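Local coordinates for hypothetical nigD-like protein (Bacteroides caccae, PDB 3QWN) that is of unproven function but, as a NigD-like protein, is thought to act as an immunity protein or antitoxin, at residues K124-G129 with L147-N152; L118-G123 with Y158-Y163. All coordinates share one frame; numbering follows the deposited sequence.

Contact 1: residues K124-G129 with L147-N152; sequences KQHVFG and LYHDAN
Phe128 lays its ring alongside that of His149, the two planes nearly parallel at 11° but displaced, so that only their margins coincide; Phe128 CE1 comes over one face of the imidazole, 3.4 Å from His149 CD2. At its rim the same imidazole meets His126, where His126 ND1 and His149 NE2 are 2.9 Å apart in a nearly straight hydrogen bond whose donor may be either ring. His149 reaches this place because its CG stands anti to the backbone N (chi1 172°), while the CG of His126 lies anti to the carbonyl carbon (chi1 -73°). Histidine suits both sites, since each ring is buried yet has two nitrogens to satisfy: His126 NE2 pairs with Asp154 and His149 ND1 with the carbonyl of Asp98, which together fix the rotation of the rings. The methyl of Ala151 is small enough to sit 3.6 Å from His126 CE1. On the other face of the sheet Val127 CG1 packs beside Tyr148 CE1, and Gly129, with no side chain, makes no demand on the tight space beside Tyr148 CB, which lies 3.6 Å from Gly129 O. Four backbone bonds join the antiparallel strands, and beyond their end Asn152 ND2 donates to Gln125 O at 2.8 Å, with the acceptor in its amide plane. Asp150 OD1 accepts from Asn152 N in an Asx turn as the chain leaves the strand. Strands 127-133 and 142-150 are neighbours in the mixed sheet of the C-terminal domain; strand 181-190 flanks 142-150, while strands 111-120 and 158-167 cover the Phe128 and His126 side.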
# COMPACT_ATOMS: atom_id res chain seq x y z
N LYS A 124 -0.12 -4.09 -20.50
CA LYS A 124 -0.03 -2.67 -20.12
C LYS A 124 0.19 -2.56 -18.64
O LYS A 124 -0.44 -3.29 -17.86
CB LYS A 124 -1.29 -1.90 -20.55
CG LYS A 124 -1.18 -1.43 -21.98
CD LYS A 124 -2.05 -2.24 -22.91
CE LYS A 124 -2.02 -1.68 -24.30
NZ LYS A 124 -3.07 -2.30 -25.14
N GLN A 125 1.15 -1.70 -18.26
CA GLN A 125 1.52 -1.47 -16.88
C GLN A 125 0.57 -0.48 -16.26
O GLN A 125 0.29 0.57 -16.84
CB GLN A 125 2.99 -1.00 -16.78
CG GLN A 125 3.58 -0.89 -15.36
CD GLN A 125 3.57 -2.17 -14.54
OE1 GLN A 125 3.90 -3.26 -15.00
NE2 GLN A 125 3.17 -2.05 -13.29
N HIS A 126 0.00 -0.84 -15.10
CA HIS A 126 -0.89 -0.01 -14.33
C HIS A 126 0.01 0.75 -13.36
O HIS A 126 0.75 0.14 -12.59
CB HIS A 126 -1.99 -0.83 -13.66
CG HIS A 126 -3.03 -1.33 -14.62
ND1 HIS A 126 -4.27 -0.75 -14.71
CD2 HIS A 126 -2.95 -2.33 -15.53
CE1 HIS A 126 -4.92 -1.42 -15.64
NE2 HIS A 126 -4.17 -2.37 -16.16
N VAL A 127 0.06 2.06 -13.52
CA VAL A 127 0.93 2.92 -12.72
C VAL A 127 0.09 3.65 -11.67
O VAL A 127 -0.90 4.30 -12.00
CB VAL A 127 1.77 3.91 -13.60
CG1 VAL A 127 2.75 4.71 -12.74
CG2 VAL A 127 2.52 3.16 -14.71
N PHE A 128 0.48 3.47 -10.40
CA PHE A 128 -0.17 4.08 -9.25
C PHE A 128 0.74 5.13 -8.61
O PHE A 128 1.97 4.97 -8.61
CB PHE A 128 -0.55 3.03 -8.22
CG PHE A 128 -1.61 2.07 -8.71
CD1 PHE A 128 -2.96 2.43 -8.72
CD2 PHE A 128 -1.25 0.80 -9.16
CE1 PHE A 128 -3.93 1.55 -9.20
CE2 PHE A 128 -2.23 -0.09 -9.62
CZ PHE A 128 -3.56 0.31 -9.66
N GLY A 129 0.11 6.16 -8.04
CA GLY A 129 0.75 7.22 -7.29
C GLY A 129 -0.25 7.88 -6.35
O GLY A 129 -1.44 7.57 -6.37
N LEU A 147 -5.69 9.48 -5.46
CA LEU A 147 -5.08 8.37 -6.15
C LEU A 147 -4.82 8.71 -7.62
O LEU A 147 -5.72 9.19 -8.33
CB LEU A 147 -5.94 7.08 -6.06
CG LEU A 147 -5.32 5.83 -6.69
CD1 LEU A 147 -4.19 5.29 -5.85
CD2 LEU A 147 -6.36 4.80 -6.96
N TYR A 148 -3.58 8.47 -8.04
CA TYR A 148 -3.15 8.54 -9.42
C TYR A 148 -3.18 7.11 -9.95
O TYR A 148 -2.59 6.21 -9.33
CB TYR A 148 -1.75 9.17 -9.53
CG TYR A 148 -1.13 9.08 -10.90
CD1 TYR A 148 -0.53 7.90 -11.34
CD2 TYR A 148 -1.06 10.19 -11.74
CE1 TYR A 148 0.03 7.80 -12.62
CE2 TYR A 148 -0.46 10.12 -12.99
CZ TYR A 148 0.08 8.91 -13.43
OH TYR A 148 0.68 8.82 -14.66
N HIS A 149 -3.86 6.88 -11.07
CA HIS A 149 -3.89 5.57 -11.69
C HIS A 149 -3.90 5.72 -13.20
O HIS A 149 -4.85 6.26 -13.77
CB HIS A 149 -5.08 4.69 -11.20
CG HIS A 149 -5.23 3.40 -11.97
ND1 HIS A 149 -6.47 2.93 -12.35
CD2 HIS A 149 -4.28 2.56 -12.47
CE1 HIS A 149 -6.25 1.81 -13.03
NE2 HIS A 149 -4.94 1.56 -13.14
N ASP A 150 -2.82 5.25 -13.83
CA ASP A 150 -2.66 5.23 -15.28
C ASP A 150 -2.73 3.78 -15.74
O ASP A 150 -1.83 3.00 -15.43
CB ASP A 150 -1.34 5.90 -15.69
CG ASP A 150 -1.10 6.10 -17.18
OD1 ASP A 150 -2.07 5.94 -17.97
OD2 ASP A 150 0.05 6.43 -17.55
N ALA A 151 -3.83 3.41 -16.42
CA ALA A 151 -4.06 2.05 -16.94
C ALA A 151 -3.37 1.85 -18.27
O ALA A 151 -3.38 0.75 -18.79
CB ALA A 151 -5.55 1.78 -17.09
N ASN A 152 -2.81 2.95 -18.86
CA ASN A 152 -2.06 2.94 -20.14
C ASN A 152 -2.88 2.31 -21.29
O ASN A 152 -2.35 1.57 -22.12
CB ASN A 152 -0.69 2.23 -20.00
CG ASN A 152 0.40 3.13 -19.48
OD1 ASN A 152 0.80 4.11 -20.13
ND2 ASN A 152 0.91 2.83 -18.29

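Contact 2: residues L118-G123 with Y158-Y163; sequences LKVNGG and YNRRAY
The strands run antiparallel with a strong twist, 127° between their directions, and four backbone hydrogen bonds pair Leu118 with Arg160 and Val120 with Tyr158. Val120 CG1 lies over the centre of the Arg160 guanidinium, 3.9 Å from CZ, and the two side chains cross at about a right angle. Arginine suits this place because its flat head gives the branched valine a broad surface, and bends at chi2 and chi3 fold the chain back over it. Leucine and alanine fit the buried end of the same face, where Leu118 CD1 meets Ala162 CB at 3.7 Å. On the opposite face the solvent-exposed Lys119 passes its methylene chain across the exposed Asn159, with CE 3.3 Å from OD1, an oxygen that also accepts from Asn117. Just past the end of strand 111-120, Asn121 runs alongside Tyr158, their amide and ring planes 71° apart, and a water bridges them, 2.6 Å from Asn121 OD1 and 2.8 Å from Tyr158 OH; Asn121 ND2 is held by Glu155. Strand 111-120 is the middle of a three-stranded antiparallel sheet, between 101-108 and 158-167, and Leu118 and Ala162 press on Phe128 of strand 127-133 in the other sheet of the domain.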
# COMPACT_ATOMS: atom_id res chain seq x y z
N LEU A 118 -9.45 -3.65 -9.73
CA LEU A 118 -9.23 -3.14 -11.08
C LEU A 118 -9.86 -4.05 -12.09
O LEU A 118 -9.96 -5.26 -11.86
CB LEU A 118 -7.70 -3.16 -11.34
CG LEU A 118 -6.87 -1.97 -10.98
CD1 LEU A 118 -6.73 -1.83 -9.47
CD2 LEU A 118 -5.50 -2.14 -11.55
N LYS A 119 -10.19 -3.50 -13.24
CA LYS A 119 -10.62 -4.25 -14.40
C LYS A 119 -9.48 -4.05 -15.39
O LYS A 119 -9.15 -2.92 -15.76
CB LYS A 119 -12.03 -3.82 -14.91
CG LYS A 119 -13.19 -4.47 -14.15
CD LYS A 119 -13.75 -5.72 -14.86
CE LYS A 119 -15.16 -6.09 -14.44
NZ LYS A 119 -15.63 -7.31 -15.17
N VAL A 120 -8.77 -5.16 -15.69
CA VAL A 120 -7.57 -5.18 -16.53
C VAL A 120 -7.75 -6.13 -17.73
O VAL A 120 -8.81 -6.75 -17.92
CB VAL A 120 -6.33 -5.62 -15.69
CG1 VAL A 120 -6.13 -4.72 -14.48
CG2 VAL A 120 -6.41 -7.10 -15.27
N ASN A 121 -6.71 -6.22 -18.56
CA ASN A 121 -6.59 -7.18 -19.64
C ASN A 121 -5.16 -7.73 -19.55
O ASN A 121 -4.93 -8.67 -18.80
CB ASN A 121 -6.95 -6.60 -20.99
CG ASN A 121 -6.81 -7.59 -22.13
OD1 ASN A 121 -6.71 -8.82 -21.94
ND2 ASN A 121 -6.79 -7.08 -23.35
N GLY A 122 -4.22 -7.07 -20.21
CA GLY A 122 -2.81 -7.47 -20.20
C GLY A 122 -1.92 -6.65 -21.11
O GLY A 122 -2.40 -5.91 -21.98
N GLY A 123 -0.63 -6.79 -20.88
CA GLY A 123 0.43 -6.16 -21.67
C GLY A 123 0.67 -4.69 -21.41
O GLY A 123 1.55 -4.10 -22.05
N TYR A 158 -11.07 -8.05 -16.96
CA TYR A 158 -10.99 -9.00 -15.83
C TYR A 158 -10.66 -8.33 -14.53
O TYR A 158 -9.83 -7.43 -14.49
CB TYR A 158 -9.92 -10.10 -16.11
CG TYR A 158 -9.87 -10.58 -17.54
CD1 TYR A 158 -10.94 -11.26 -18.11
CD2 TYR A 158 -8.75 -10.35 -18.33
CE1 TYR A 158 -10.90 -11.69 -19.44
CE2 TYR A 158 -8.70 -10.77 -19.66
CZ TYR A 158 -9.77 -11.45 -20.20
OH TYR A 158 -9.74 -11.86 -21.52
N ASN A 159 -11.27 -8.79 -13.45
CA ASN A 159 -11.03 -8.25 -12.12
C ASN A 159 -9.68 -8.71 -11.62
O ASN A 159 -9.29 -9.87 -11.80
CB ASN A 159 -12.14 -8.66 -11.15
CG ASN A 159 -13.48 -8.03 -11.47
OD1 ASN A 159 -13.62 -6.81 -11.60
ND2 ASN A 159 -14.50 -8.86 -11.58
N ARG A 160 -8.93 -7.79 -11.05
CA ARG A 160 -7.61 -8.02 -10.50
C ARG A 160 -7.43 -7.08 -9.34
O ARG A 160 -7.80 -5.92 -9.41
CB ARG A 160 -6.52 -7.80 -11.56
CG ARG A 160 -5.15 -8.45 -11.26
CD ARG A 160 -3.99 -7.48 -11.51
NE ARG A 160 -3.51 -7.49 -12.90
CZ ARG A 160 -2.80 -6.52 -13.49
NH1 ARG A 160 -2.48 -5.42 -12.81
NH2 ARG A 160 -2.43 -6.64 -14.76
N ARG A 161 -6.87 -7.59 -8.26
CA ARG A 161 -6.55 -6.78 -7.09
C ARG A 161 -5.20 -6.16 -7.22
O ARG A 161 -4.29 -6.75 -7.82
CB ARG A 161 -6.58 -7.63 -5.82
CG ARG A 161 -7.99 -7.92 -5.35
CD ARG A 161 -8.00 -8.59 -4.00
NE ARG A 161 -9.37 -8.73 -3.52
CZ ARG A 161 -9.69 -9.06 -2.28
NH1 ARG A 161 -8.74 -9.27 -1.37
NH2 ARG A 161 -10.96 -9.14 -1.92
N ALA A 162 -5.06 -4.97 -6.65
CA ALA A 162 -3.81 -4.23 -6.55
C ALA A 162 -3.62 -3.87 -5.10
O ALA A 162 -4.60 -3.67 -4.37
CB ALA A 162 -3.81 -3.01 -7.44
N TYR A 163 -2.38 -3.85 -4.66
CA TYR A 163 -2.05 -3.60 -3.27
C TYR A 163 -1.13 -2.41 -3.15
O TYR A 163 -0.08 -2.39 -3.78
CB TYR A 163 -1.39 -4.87 -2.67
CG TYR A 163 -2.25 -6.10 -2.85
CD1 TYR A 163 -3.28 -6.40 -1.96
CD2 TYR A 163 -2.06 -6.97 -3.93
CE1 TYR A 163 -4.08 -7.54 -2.11
CE2 TYR A 163 -2.86 -8.11 -4.11
CZ TYR A 163 -3.85 -8.40 -3.18
OH TYR A 163 -4.60 -9.55 -3.36
O HOH W 1 -7.44 -11.16 -22.89

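How the contacts relate
From the N terminus the chain first passes through the OB-like domain, then reaches 118-123 in the C-terminal beta-sandwich domain and turns directly into 124-129. Strand 127-133 leads through the short helix 137-140 to strand 142-150, whose end pairs back with 124-129, so contact 1 closes the inner loop. The chain then continues to 158-163, which returns to 118-123 and closes the outer loop: contact 1 is nested within contact 2. Each contact joins strands of one sheet, and the sheets meet where His126 NE2 packs 3.5 Å from Val120 CG1 and Phe128 CZ lies 3.7 Å from Leu118 CD2, tying together the two layers of the sandwich.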